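Local atomic coordinates of cyanuric acid amidohydrolase (Azorhizobium caulinodans, PDB entry 4NQ3), a protein that hydrolyses cyanuric acid, opening its s-triazine ring to give carboxybiuret, which loses carbon dioxide to become biuret, a step in atrazine breakdown. Residues Leu122-Arg136 with Leu186-Ala198. Numbering follows the deposited sequence.
Sequences LGRMGQVRMVAQAVR and LSRGASALGIALA. With BR8 (barbituric acid), chain C.
Q127 reaches from helix 125-136 over A190 to S187 on helix 186-198, a worked example of how one amide can tie two helices and a turn together. Its CB and CG both rest on the A190 methyl, CB at 3.9 Å from A190 CB. With CG anti to the backbone N (chi1 -178°) and the chain extended beyond it, CD lies 3.8 Å from both A190 CB and S187 OG. There the amide divides its work: OE1, also over A190 CB (3.5 Å), accepts the backbone N-H of G123, N to OE1 2.8 Å and nearly straight at 171°, while NE2 donates to S187 OG at 2.9 Å, close to the amide plane. NE2 also hydrogen-bonds to H234, and S187 OG to P158 O. A leucine in place of Q127 would probably leave the N-H of G123 and the hydroxyl of S187 without this mate. Farther along, a CB on G194 would run into V128 O, and the V128 side chain sits as a knob among A190, L193, G194 and L197. The side chains of V135 and I195 cross at about a right angle, CG2 against CG1. The helix axes cross at -46°. R188, whose CB points away from helix 125-136, donates from NH1 to barbituric acid O8 at 3.0 Å. The pair packs on the mixed four-stranded sheet of what is assigned as the second of three repeating units, whose helix 186-198 carries this substrate-binding arginine.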
loop_
_atom_site.group_PDB
_atom_site.type_symbol
_atom_site.label_atom_id
_atom_site.label_comp_id
_atom_site.label_asym_id
_atom_site.label_seq_id
_atom_site.Cartn_x
_atom_site.Cartn_y
_atom_site.Cartn_z
ATOM N N LEU A 122 -8.746 22.945 -15.036
ATOM C CA LEU A 122 -9.164 21.766 -14.275
ATOM C C LEU A 122 -9.586 22.194 -12.879
ATOM O O LEU A 122 -8.920 23.001 -12.246
ATOM C CB LEU A 122 -8.031 20.724 -14.227
ATOM C CG LEU A 122 -8.271 19.416 -13.464
ATOM C CD1 LEU A 122 -7.663 18.214 -14.197
ATOM C CD2 LEU A 122 -7.714 19.511 -12.042
ATOM N N GLY A 123 -10.727 21.699 -12.421
ATOM C CA GLY A 123 -11.239 22.061 -11.102
ATOM C C GLY A 123 -11.784 23.488 -11.040
ATOM O O GLY A 123 -12.086 24.001 -9.966
ATOM N N ARG A 124 -11.950 24.125 -12.194
ATOM C CA ARG A 124 -12.451 25.500 -12.234
ATOM C C ARG A 124 -13.571 25.651 -13.265
ATOM O O ARG A 124 -13.890 24.696 -13.961
ATOM C CB ARG A 124 -11.297 26.451 -12.520
ATOM C CG ARG A 124 -10.239 26.430 -11.433
ATOM C CD ARG A 124 -9.085 27.302 -11.816
ATOM N NE ARG A 124 -8.131 27.518 -10.732
ATOM C CZ ARG A 124 -6.839 27.773 -10.937
ATOM N NH1 ARG A 124 -6.366 27.855 -12.169
ATOM N NH2 ARG A 124 -6.012 27.959 -9.926
HETATM N N MSE A 125 -14.178 26.829 -13.370
HETATM C CA MSE A 125 -15.348 26.981 -14.252
HETATM C C MSE A 125 -15.078 26.611 -15.711
HETATM O O MSE A 125 -15.986 26.163 -16.420
HETATM C CB MSE A 125 -15.881 28.405 -14.195
HETATM C CG MSE A 125 -16.376 28.794 -12.824
HETATM SE SE MSE A 125 -17.890 27.736 -12.300
HETATM C CE MSE A 125 -19.109 28.153 -13.783
ATOM N N GLY A 126 -13.839 26.800 -16.159
ATOM C CA GLY A 126 -13.429 26.282 -17.455
ATOM C C GLY A 126 -13.870 24.836 -17.668
ATOM O O GLY A 126 -14.544 24.502 -18.644
ATOM N N GLN A 127 -13.491 23.962 -16.747
ATOM C CA GLN A 127 -13.873 22.563 -16.868
ATOM C C GLN A 127 -15.377 22.379 -16.807
ATOM O O GLN A 127 -15.951 21.624 -17.594
ATOM C CB GLN A 127 -13.208 21.726 -15.783
ATOM C CG GLN A 127 -13.529 20.270 -15.898
ATOM C CD GLN A 127 -12.563 19.431 -15.106
ATOM O OE1 GLN A 127 -11.944 19.928 -14.147
ATOM N NE2 GLN A 127 -12.397 18.160 -15.509
ATOM N N VAL A 128 -16.012 23.076 -15.869
ATOM C CA VAL A 128 -17.452 22.966 -15.695
ATOM C C VAL A 128 -18.193 23.281 -16.977
ATOM O O VAL A 128 -19.083 22.525 -17.388
ATOM C CB VAL A 128 -17.983 23.902 -14.620
ATOM C CG1 VAL A 128 -19.490 23.784 -14.585
ATOM C CG2 VAL A 128 -17.368 23.580 -13.253
ATOM N N ARG A 129 -17.818 24.388 -17.621
ATOM C CA ARG A 129 -18.518 24.807 -18.828
ATOM C C ARG A 129 -18.232 23.852 -19.962
ATOM O O ARG A 129 -19.108 23.570 -20.780
ATOM C CB ARG A 129 -18.136 26.226 -19.222
ATOM C CG ARG A 129 -18.605 27.294 -18.235
ATOM C CD ARG A 129 -18.252 28.649 -18.796
ATOM N NE ARG A 129 -17.908 29.617 -17.762
ATOM C CZ ARG A 129 -18.778 30.193 -16.934
ATOM N NH1 ARG A 129 -20.084 29.912 -17.009
ATOM N NH2 ARG A 129 -18.335 31.056 -16.027
HETATM N N MSE A 130 -17.007 23.338 -20.002
HETATM C CA MSE A 130 -16.605 22.459 -21.097
HETATM C C MSE A 130 -17.451 21.189 -21.075
HETATM O O MSE A 130 -18.007 20.782 -22.090
HETATM C CB MSE A 130 -15.108 22.123 -21.011
HETATM C CG MSE A 130 -14.633 21.306 -22.176
HETATM SE SE MSE A 130 -12.717 21.024 -22.227
HETATM C CE MSE A 130 -12.162 22.883 -22.250
ATOM N N VAL A 131 -17.572 20.593 -19.897
ATOM C CA VAL A 131 -18.311 19.358 -19.742
ATOM C C VAL A 131 -19.798 19.610 -19.963
ATOM O O VAL A 131 -20.468 18.843 -20.666
ATOM C CB VAL A 131 -18.058 18.757 -18.342
ATOM C CG1 VAL A 131 -19.011 17.637 -18.047
ATOM C CG2 VAL A 131 -16.609 18.273 -18.231
ATOM N N ALA A 132 -20.298 20.724 -19.429
ATOM C CA ALA A 132 -21.705 21.077 -19.588
ATOM C C ALA A 132 -22.104 21.119 -21.053
ATOM O O ALA A 132 -23.150 20.582 -21.437
ATOM C CB ALA A 132 -21.984 22.396 -18.942
ATOM N N GLN A 133 -21.268 21.762 -21.868
ATOM C CA GLN A 133 -21.507 21.865 -23.301
ATOM C C GLN A 133 -21.524 20.472 -23.914
ATOM O O GLN A 133 -22.414 20.155 -24.706
ATOM C CB GLN A 133 -20.459 22.757 -23.978
ATOM C CG GLN A 133 -20.862 24.250 -24.045
ATOM C CD GLN A 133 -19.661 25.226 -24.156
ATOM O OE1 GLN A 133 -18.501 24.814 -24.325
ATOM N NE2 GLN A 133 -19.946 26.528 -24.020
ATOM N N ALA A 134 -20.521 19.656 -23.584
ATOM C CA ALA A 134 -20.465 18.288 -24.093
ATOM C C ALA A 134 -21.691 17.449 -23.701
ATOM O O ALA A 134 -22.255 16.714 -24.531
ATOM C CB ALA A 134 -19.214 17.610 -23.613
ATOM N N VAL A 135 -22.126 17.573 -22.447
ATOM C CA VAL A 135 -23.283 16.809 -21.995
ATOM C C VAL A 135 -24.535 17.204 -22.760
ATOM O O VAL A 135 -25.388 16.352 -23.033
ATOM C CB VAL A 135 -23.553 16.986 -20.512
ATOM C CG1 VAL A 135 -24.797 16.239 -20.137
ATOM C CG2 VAL A 135 -22.384 16.470 -19.724
ATOM N N ARG A 136 -24.647 18.483 -23.123
ATOM C CA ARG A 136 -25.793 18.909 -23.925
ATOM C C ARG A 136 -25.729 18.220 -25.302
ATOM O O ARG A 136 -26.730 17.653 -25.765
ATOM C CB ARG A 136 -25.844 20.433 -24.043
ATOM C CG ARG A 136 -26.362 21.133 -22.783
ATOM C CD ARG A 136 -26.187 22.650 -22.901
ATOM N NE ARG A 136 -26.309 23.375 -21.625
ATOM C CZ ARG A 136 -25.370 24.197 -21.136
ATOM N NH1 ARG A 136 -24.237 24.406 -21.808
ATOM N NH2 ARG A 136 -25.560 24.820 -19.975
ATOM N N LEU A 186 -11.002 17.271 -7.731
ATOM C CA LEU A 186 -11.411 18.542 -8.323
ATOM C C LEU A 186 -11.947 18.285 -9.729
ATOM O O LEU A 186 -12.977 18.834 -10.147
ATOM C CB LEU A 186 -10.240 19.545 -8.363
ATOM C CG LEU A 186 -9.877 20.077 -6.970
ATOM C CD1 LEU A 186 -8.642 20.913 -6.928
ATOM C CD2 LEU A 186 -11.031 20.828 -6.471
ATOM N N SER A 187 -11.240 17.445 -10.472
ATOM C CA SER A 187 -11.659 17.188 -11.831
ATOM C C SER A 187 -13.015 16.466 -11.855
ATOM O O SER A 187 -13.885 16.811 -12.670
ATOM C CB SER A 187 -10.605 16.396 -12.590
ATOM O OG SER A 187 -11.078 16.180 -13.909
ATOM N N ARG A 188 -13.199 15.472 -10.979
ATOM C CA ARG A 188 -14.488 14.795 -10.904
ATOM C C ARG A 188 -15.564 15.802 -10.505
ATOM O O ARG A 188 -16.655 15.826 -11.083
ATOM C CB ARG A 188 -14.470 13.629 -9.897
ATOM C CG ARG A 188 -13.708 12.372 -10.302
ATOM C CD ARG A 188 -13.876 11.253 -9.268
ATOM N NE ARG A 188 -13.349 11.680 -7.981
ATOM C CZ ARG A 188 -12.195 11.258 -7.464
ATOM N NH1 ARG A 188 -11.459 10.370 -8.120
ATOM N NH2 ARG A 188 -11.779 11.710 -6.285
ATOM N N GLY A 189 -15.235 16.647 -9.532
ATOM C CA GLY A 189 -16.171 17.613 -8.995
ATOM C C GLY A 189 -16.616 18.636 -10.017
ATOM O O GLY A 189 -17.818 18.889 -10.151
ATOM N N ALA A 190 -15.657 19.242 -10.719
ATOM C CA ALA A 190 -15.987 20.219 -11.753
ATOM C C ALA A 190 -16.829 19.583 -12.852
ATOM O O ALA A 190 -17.817 20.146 -13.289
ATOM C CB ALA A 190 -14.753 20.831 -12.329
ATOM N N SER A 191 -16.443 18.396 -13.286
ATOM C CA SER A 191 -17.237 17.669 -14.264
ATOM C C SER A 191 -18.653 17.401 -13.771
ATOM O O SER A 191 -19.615 17.537 -14.522
ATOM C CB SER A 191 -16.561 16.347 -14.606
ATOM O OG SER A 191 -15.319 16.604 -15.227
ATOM N N ALA A 192 -18.790 17.020 -12.508
ATOM C CA ALA A 192 -20.105 16.739 -11.962
ATOM C C ALA A 192 -20.984 18.003 -11.985
ATOM O O ALA A 192 -22.156 17.951 -12.357
ATOM C CB ALA A 192 -19.975 16.192 -10.552
ATOM N N LEU A 193 -20.413 19.148 -11.626
ATOM C CA LEU A 193 -21.195 20.381 -11.637
ATOM C C LEU A 193 -21.582 20.725 -13.062
ATOM O O LEU A 193 -22.662 21.254 -13.317
ATOM C CB LEU A 193 -20.411 21.522 -11.004
ATOM C CG LEU A 193 -20.394 21.290 -9.502
ATOM C CD1 LEU A 193 -19.466 22.258 -8.786
ATOM C CD2 LEU A 193 -21.815 21.337 -8.981
ATOM N N GLY A 194 -20.689 20.414 -13.997
ATOM C CA GLY A 194 -20.965 20.599 -15.412
ATOM C C GLY A 194 -22.167 19.772 -15.831
ATOM O O GLY A 194 -23.058 20.284 -16.519
ATOM N N ILE A 195 -22.210 18.505 -15.409
ATOM C CA ILE A 195 -23.377 17.678 -15.660
ATOM C C ILE A 195 -24.612 18.296 -15.003
ATOM O O ILE A 195 -25.695 18.373 -15.608
ATOM C CB ILE A 195 -23.177 16.243 -15.136
ATOM C CG1 ILE A 195 -22.127 15.524 -15.977
ATOM C CG2 ILE A 195 -24.474 15.451 -15.191
ATOM C CD1 ILE A 195 -21.626 14.262 -15.350
ATOM N N ALA A 196 -24.440 18.755 -13.768
ATOM C CA ALA A 196 -25.558 19.331 -13.041
ATOM C C ALA A 196 -26.059 20.550 -13.815
ATOM O O ALA A 196 -27.259 20.701 -14.077
ATOM C CB ALA A 196 -25.143 19.706 -11.606
ATOM N N LEU A 197 -25.117 21.389 -14.221
ATOM C CA LEU A 197 -25.445 22.603 -14.932
ATOM C C LEU A 197 -26.207 22.265 -16.202
ATOM O O LEU A 197 -27.133 22.961 -16.583
ATOM C CB LEU A 197 -24.181 23.392 -15.251
ATOM C CG LEU A 197 -24.442 24.636 -16.093
ATOM C CD1 LEU A 197 -25.472 25.479 -15.409
ATOM C CD2 LEU A 197 -23.152 25.401 -16.285
ATOM N N ALA A 198 -25.798 21.199 -16.872
ATOM C CA ALA A 198 -26.396 20.845 -18.147
ATOM C C ALA A 198 -27.794 20.248 -17.983
ATOM O O ALA A 198 -28.619 20.327 -18.902
ATOM C CB ALA A 198 -25.486 19.872 -18.897
HETATM N N1 BR8 C . -10.642 6.947 -11.493
HETATM C C2 BR8 C . -10.557 5.600 -11.567
HETATM O O2 BR8 C . -9.706 5.117 -12.289
HETATM N N3 BR8 C . -11.401 4.811 -10.838
HETATM C C4 BR8 C . -12.387 5.363 -9.980
HETATM O O4 BR8 C . -13.122 4.621 -9.335
HETATM C C5 BR8 C . -12.613 6.869 -9.839
HETATM C C6 BR8 C . -11.589 7.592 -10.703
HETATM O O8 BR8 C . -11.577 8.802 -10.712
#